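Local coordinates for encapsidation protein (Lactococcus phage asccphi28, PDB 7JQP) that probably acts as the ATP-driven, ring-forming motor that packages the phage genome into its capsid, at residues Asn135-Val140 against Glu173-Lys178; Ala199-Tyr204 against Glu218-Gln223. One frame throughout, in Å; residues are numbered along the deposited sequence.

From the N terminus, the chain first lays down strand 21-26, which probably leads into the P-loop, and strand 50-55 before reaching interaction 1. There the loop entering strand 140-145 (135-140) meets the end of helix 164-175 (173-178), closing the chain that runs through strand 140-145 and back along helix 164-175. Interaction 2 opens only afterwards: the end of helix 196-201 (199-204) meets the approach to strand 221-225 (218-223), closing over helix 207-212 and strand 214-216. The two contacts therefore stand in series, neither nested nor crossed, with nearest atoms about 11 Å apart. Each ties a helix C terminus to a strand of the same 11-stranded sheet, and both border the second subunit.

Interaction 1 (Asn135-Val140 against Glu173-Lys178); sequences NNYPDV and ETIKRK
I175 places CG1 beside its backbone N and CG2 anti to it (chi1 -63°), so that one branch meets Y137 and the other V140. This joins the C-terminal end of helix 164-175 to the loop feeding strand 140-145 of an ASCE-type P-loop ATPase core. By sheet order this strand is consistent with the Walker B strand. I175 CG2 packs against V140 CG1 at 3.5 Å, while I175 CG1 comes obliquely to the Y137 ring, 4.1 Å from CD2. Y122 stacks edge-to-face with Y137, and I124 and V52 also touch I175, which makes this part of the seam an apolar layer between helix and sheet. T174 turns CG2 toward the loop, 3.3 Å from N135 O, and its OG1 bonds back to N170 O in the preceding helical turn. Beyond the helix the contact turns polar and opens to solvent at R177. R177 runs extended from CG to NE and crosses the N136 side chain at about a right angle, its guanidinium plane 65° from the amide plane. NH1 is modelled 2.4 Å from N136 OD1, too short and too bent for the details of this hydrogen bond to be trusted. N135 reaches instead toward the second subunit, its ND2 bonding E63 O there. Across the loop, the same ND2 gives a weak but nearly straight hydrogen bond to Y137 OH at 3.4 Å.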
loop_
_atom_site.group_PDB
_atom_site.type_symbol
_atom_site.label_atom_id
_atom_site.label_comp_id
_atom_site.label_asym_id
_atom_site.label_seq_id
_atom_site.Cartn_x
_atom_site.Cartn_y
_atom_site.Cartn_z
ATOM N N ASN A 135 0.178 17.364 20.168
ATOM C CA ASN A 135 0.117 16.159 20.986
ATOM C C ASN A 135 0.682 16.421 22.379
ATOM O O ASN A 135 1.522 17.303 22.581
ATOM C CB ASN A 135 0.881 15.017 20.311
ATOM C CG ASN A 135 0.050 14.303 19.261
ATOM O OD1 ASN A 135 -1.023 14.772 18.885
ATOM N ND2 ASN A 135 0.542 13.167 18.782
ATOM N N ASN A 136 0.204 15.641 23.347
ATOM C CA ASN A 136 0.607 15.759 24.741
ATOM C C ASN A 136 1.313 14.485 25.186
ATOM O O ASN A 136 0.786 13.382 25.006
ATOM C CB ASN A 136 -0.603 16.035 25.642
ATOM C CG ASN A 136 -1.061 17.481 25.582
ATOM O OD1 ASN A 136 -0.245 18.402 25.592
ATOM N ND2 ASN A 136 -2.372 17.687 25.516
ATOM N N TYR A 137 2.498 14.647 25.770
ATOM C CA TYR A 137 3.294 13.554 26.335
ATOM C C TYR A 137 3.612 13.898 27.784
ATOM O O TYR A 137 4.567 14.650 28.049
ATOM C CB TYR A 137 4.574 13.323 25.541
ATOM C CG TYR A 137 4.332 13.095 24.070
ATOM C CD1 TYR A 137 4.005 11.834 23.587
ATOM C CD2 TYR A 137 4.428 14.140 23.163
ATOM C CE1 TYR A 137 3.784 11.621 22.241
ATOM C CE2 TYR A 137 4.209 13.936 21.814
ATOM C CZ TYR A 137 3.886 12.674 21.360
ATOM O OH TYR A 137 3.665 12.463 20.017
ATOM N N PRO A 138 2.841 13.397 28.753
ATOM C CA PRO A 138 2.909 13.985 30.105
ATOM C C PRO A 138 4.279 13.959 30.772
ATOM O O PRO A 138 4.750 15.021 31.206
ATOM C CB PRO A 138 1.872 13.156 30.889
ATOM C CG PRO A 138 0.933 12.631 29.844
ATOM C CD PRO A 138 1.798 12.359 28.647
ATOM N N ASP A 139 4.916 12.800 30.920
ATOM C CA ASP A 139 6.107 12.682 31.772
ATOM C C ASP A 139 7.302 12.075 31.041
ATOM O O ASP A 139 7.906 11.095 31.494
ATOM C CB ASP A 139 5.782 11.903 33.044
ATOM C CG ASP A 139 4.647 12.535 33.836
ATOM O OD1 ASP A 139 4.531 13.781 33.825
ATOM O OD2 ASP A 139 3.873 11.790 34.472
ATOM N N VAL A 140 7.629 12.596 29.860
ATOM C CA VAL A 140 8.767 12.093 29.089
ATOM C C VAL A 140 10.065 12.687 29.633
ATOM O O VAL A 140 10.224 13.909 29.685
ATOM C CB VAL A 140 8.596 12.414 27.598
ATOM C CG1 VAL A 140 9.707 11.775 26.780
ATOM C CG2 VAL A 140 7.235 11.959 27.118
ATOM N N GLU A 173 10.269 20.640 21.814
ATOM C CA GLU A 173 9.384 21.512 22.577
ATOM C C GLU A 173 8.075 20.804 22.908
ATOM O O GLU A 173 7.568 20.909 24.030
ATOM C CB GLU A 173 9.104 22.790 21.785
ATOM C CG GLU A 173 8.559 23.936 22.617
ATOM C CD GLU A 173 7.890 25.001 21.770
ATOM O OE1 GLU A 173 7.613 24.729 20.582
ATOM O OE2 GLU A 173 7.629 26.106 22.291
ATOM N N THR A 174 7.514 20.077 21.939
ATOM C CA THR A 174 6.257 19.374 22.174
ATOM C C THR A 174 6.437 18.267 23.207
ATOM O O THR A 174 5.616 18.114 24.119
ATOM C CB THR A 174 5.724 18.795 20.862
ATOM O OG1 THR A 174 5.614 19.835 19.883
ATOM C CG2 THR A 174 4.363 18.153 21.074
ATOM N N ILE A 175 7.507 17.480 23.071
ATOM C CA ILE A 175 7.742 16.382 24.001
ATOM C C ILE A 175 8.155 16.909 25.367
ATOM O O ILE A 175 7.803 16.323 26.398
ATOM C CB ILE A 175 8.807 15.425 23.421
ATOM C CG1 ILE A 175 8.292 14.786 22.127
ATOM C CG2 ILE A 175 9.208 14.382 24.456
ATOM C CD1 ILE A 175 9.204 13.719 21.543
ATOM N N LYS A 176 8.884 18.018 25.402
ATOM C CA LYS A 176 9.433 18.590 26.625
ATOM C C LYS A 176 8.788 19.949 26.861
ATOM O O LYS A 176 9.009 20.890 26.092
ATOM C CB LYS A 176 10.951 18.707 26.499
ATOM C CG LYS A 176 11.670 19.274 27.702
ATOM C CD LYS A 176 13.061 19.738 27.275
ATOM C CE LYS A 176 13.774 20.504 28.374
ATOM N NZ LYS A 176 13.047 21.759 28.717
ATOM N N ARG A 177 8.003 20.056 27.931
ATOM C CA ARG A 177 7.312 21.296 28.271
ATOM C C ARG A 177 7.607 21.646 29.722
ATOM O O ARG A 177 7.162 20.946 30.637
ATOM C CB ARG A 177 5.807 21.166 28.038
ATOM C CG ARG A 177 5.419 21.126 26.572
ATOM C CD ARG A 177 3.949 20.786 26.385
ATOM N NE ARG A 177 3.491 21.114 25.038
ATOM C CZ ARG A 177 2.435 20.566 24.445
ATOM N NH1 ARG A 177 1.718 19.642 25.072
ATOM N NH2 ARG A 177 2.101 20.937 23.217
ATOM N N LYS A 178 8.356 22.728 29.928
ATOM C CA LYS A 178 8.669 23.217 31.269
ATOM C C LYS A 178 9.283 22.121 32.134
ATOM O O LYS A 178 9.055 22.067 33.346
ATOM C CB LYS A 178 7.423 23.795 31.945
#

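Interaction 2 (Ala199-Tyr204 against Glu218-Gln223); sequences AGLGYY and EDYCVQ
Y220 lays its ring along L201 and brings its OH up to Y203 at the C-terminal end of helix 196-201, where a Schellman motif with G202 at positive phi (91°) ends the helix. This is the close-packed part. Ring atom CE2 lies 3.1 Å from L201 O and 4.0 Å from L201 CB, while L201 CD2 sits over one ring face near its rim. The phenol oxygen ends at the turn, 3.2 Å from Y203 CB, and the two tyrosine side chains cross at about a right angle. With CG anti to the backbone N (chi1 -177°), Y203 presents one ring face to V222 CG2. That contact is looser, at 4.3 Å from CD1, though V215 of the neighbouring strand packs on both residues. The other side is polar and turns to the second subunit, with D219 buried there and E218 exposed: E218 forms a salt bridge with K244 and D219 with R240, both of the second subunit. Y220 OH gives L201 O only a weak hydrogen bond, 3.4 Å long. K360 bonds A199 O, and N245 of the second subunit bonds G200 O. Donors thus gather on the helix's last carbonyls, where they would probably offset the partial negative charge of its C terminus.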
loop_
_atom_site.group_PDB
_atom_site.type_symbol
_atom_site.label_atom_id
_atom_site.label_comp_id
_atom_site.label_asym_id
_atom_site.label_seq_id
_atom_site.Cartn_x
_atom_site.Cartn_y
_atom_site.Cartn_z
ATOM N N ALA A 199 24.705 20.009 11.214
ATOM C CA ALA A 199 24.701 21.450 10.986
ATOM C C ALA A 199 23.930 22.179 12.080
ATOM O O ALA A 199 24.417 23.166 12.645
ATOM C CB ALA A 199 24.101 21.761 9.613
ATOM N N GLY A 200 22.734 21.690 12.413
ATOM C CA GLY A 200 21.948 22.331 13.456
ATOM C C GLY A 200 22.662 22.355 14.793
ATOM O O GLY A 200 22.625 23.357 15.511
ATOM N N LEU A 201 23.321 21.251 15.143
ATOM C CA LEU A 201 24.086 21.216 16.382
ATOM C C LEU A 201 25.234 22.213 16.344
ATOM O O LEU A 201 25.609 22.774 17.381
ATOM C CB LEU A 201 24.625 19.810 16.625
ATOM C CG LEU A 201 23.621 18.743 17.056
ATOM C CD1 LEU A 201 24.325 17.401 17.219
ATOM C CD2 LEU A 201 22.915 19.140 18.339
ATOM N N GLY A 202 25.794 22.451 15.162
ATOM C CA GLY A 202 26.984 23.255 15.028
ATOM C C GLY A 202 28.271 22.475 15.088
ATOM O O GLY A 202 29.337 23.081 15.262
ATOM N N TYR A 203 28.208 21.152 14.963
ATOM C CA TYR A 203 29.378 20.303 15.093
ATOM C C TYR A 203 29.973 20.007 13.722
ATOM O O TYR A 203 29.262 19.572 12.810
ATOM C CB TYR A 203 29.039 18.987 15.793
ATOM C CG TYR A 203 30.270 18.144 15.998
ATOM C CD1 TYR A 203 31.247 18.549 16.895
ATOM C CD2 TYR A 203 30.479 16.973 15.283
ATOM C CE1 TYR A 203 32.386 17.811 17.092
ATOM C CE2 TYR A 203 31.624 16.222 15.476
ATOM C CZ TYR A 203 32.574 16.648 16.382
ATOM O OH TYR A 203 33.719 15.914 16.584
ATOM N N TYR A 204 31.276 20.242 13.589
ATOM C CA TYR A 204 32.045 19.885 12.403
ATOM C C TYR A 204 32.872 18.648 12.732
ATOM O O TYR A 204 33.656 18.663 13.685
ATOM C CB TYR A 204 32.937 21.052 11.984
ATOM C CG TYR A 204 33.913 20.749 10.873
ATOM C CD1 TYR A 204 33.504 20.722 9.547
ATOM C CD2 TYR A 204 35.249 20.503 11.151
ATOM C CE1 TYR A 204 34.399 20.452 8.530
ATOM C CE2 TYR A 204 36.149 20.231 10.145
ATOM C CZ TYR A 204 35.721 20.205 8.836
ATOM O OH TYR A 204 36.623 19.936 7.834
ATOM N N GLU A 218 29.071 23.822 24.479
ATOM C CA GLU A 218 28.269 24.601 25.417
ATOM C C GLU A 218 26.945 23.909 25.718
ATOM O O GLU A 218 26.531 23.826 26.880
ATOM C CB GLU A 218 28.033 26.006 24.868
ATOM C CG GLU A 218 27.430 26.969 25.880
ATOM C CD GLU A 218 26.880 28.226 25.236
ATOM O OE1 GLU A 218 27.251 28.515 24.078
ATOM O OE2 GLU A 218 26.076 28.926 25.886
ATOM N N ASP A 219 26.263 23.414 24.685
ATOM C CA ASP A 219 24.931 22.856 24.844
ATOM C C ASP A 219 24.869 21.343 24.680
ATOM O O ASP A 219 23.805 20.759 24.918
ATOM C CB ASP A 219 23.965 23.495 23.831
ATOM C CG ASP A 219 24.156 24.994 23.704
ATOM O OD1 ASP A 219 24.103 25.694 24.736
ATOM O OD2 ASP A 219 24.365 25.471 22.569
ATOM N N TYR A 220 25.961 20.689 24.291
ATOM C CA TYR A 220 25.897 19.255 24.050
ATOM C C TYR A 220 27.283 18.639 24.154
ATOM O O TYR A 220 28.303 19.333 24.130
ATOM C CB TYR A 220 25.284 18.945 22.675
ATOM C CG TYR A 220 26.099 19.456 21.504
ATOM C CD1 TYR A 220 27.122 18.693 20.956
ATOM C CD2 TYR A 220 25.840 20.699 20.944
ATOM C CE1 TYR A 220 27.868 19.157 19.890
ATOM C CE2 TYR A 220 26.578 21.170 19.877
ATOM C CZ TYR A 220 27.589 20.396 19.354
ATOM O OH TYR A 220 28.324 20.870 18.293
ATOM N N CYS A 221 27.293 17.312 24.260
ATOM C CA CYS A 221 28.503 16.512 24.381
ATOM C C CYS A 221 28.498 15.458 23.284
ATOM O O CYS A 221 27.466 14.835 23.022
ATOM C CB CYS A 221 28.578 15.850 25.758
ATOM S SG CYS A 221 30.147 15.054 26.126
ATOM N N VAL A 222 29.647 15.261 22.645
ATOM C CA VAL A 222 29.787 14.300 21.560
ATOM C C VAL A 222 30.761 13.217 21.996
ATOM O O VAL A 222 31.862 13.519 22.472
ATOM C CB VAL A 222 30.266 14.969 20.257
ATOM C CG1 VAL A 222 30.442 13.926 19.157
ATOM C CG2 VAL A 222 29.284 16.051 19.824
ATOM N N GLN A 223 30.352 11.961 21.836
ATOM C CA GLN A 223 31.192 10.812 22.135
ATOM C C GLN A 223 31.216 9.883 20.928
ATOM O O GLN A 223 30.200 9.708 20.246
ATOM C CB GLN A 223 30.702 10.048 23.372
ATOM C CG GLN A 223 31.708 8.997 23.819
ATOM C CD GLN A 223 31.080 7.886 24.627
ATOM O OE1 GLN A 223 29.870 7.685 24.579
ATOM N NE2 GLN A 223 31.915 7.070 25.258
#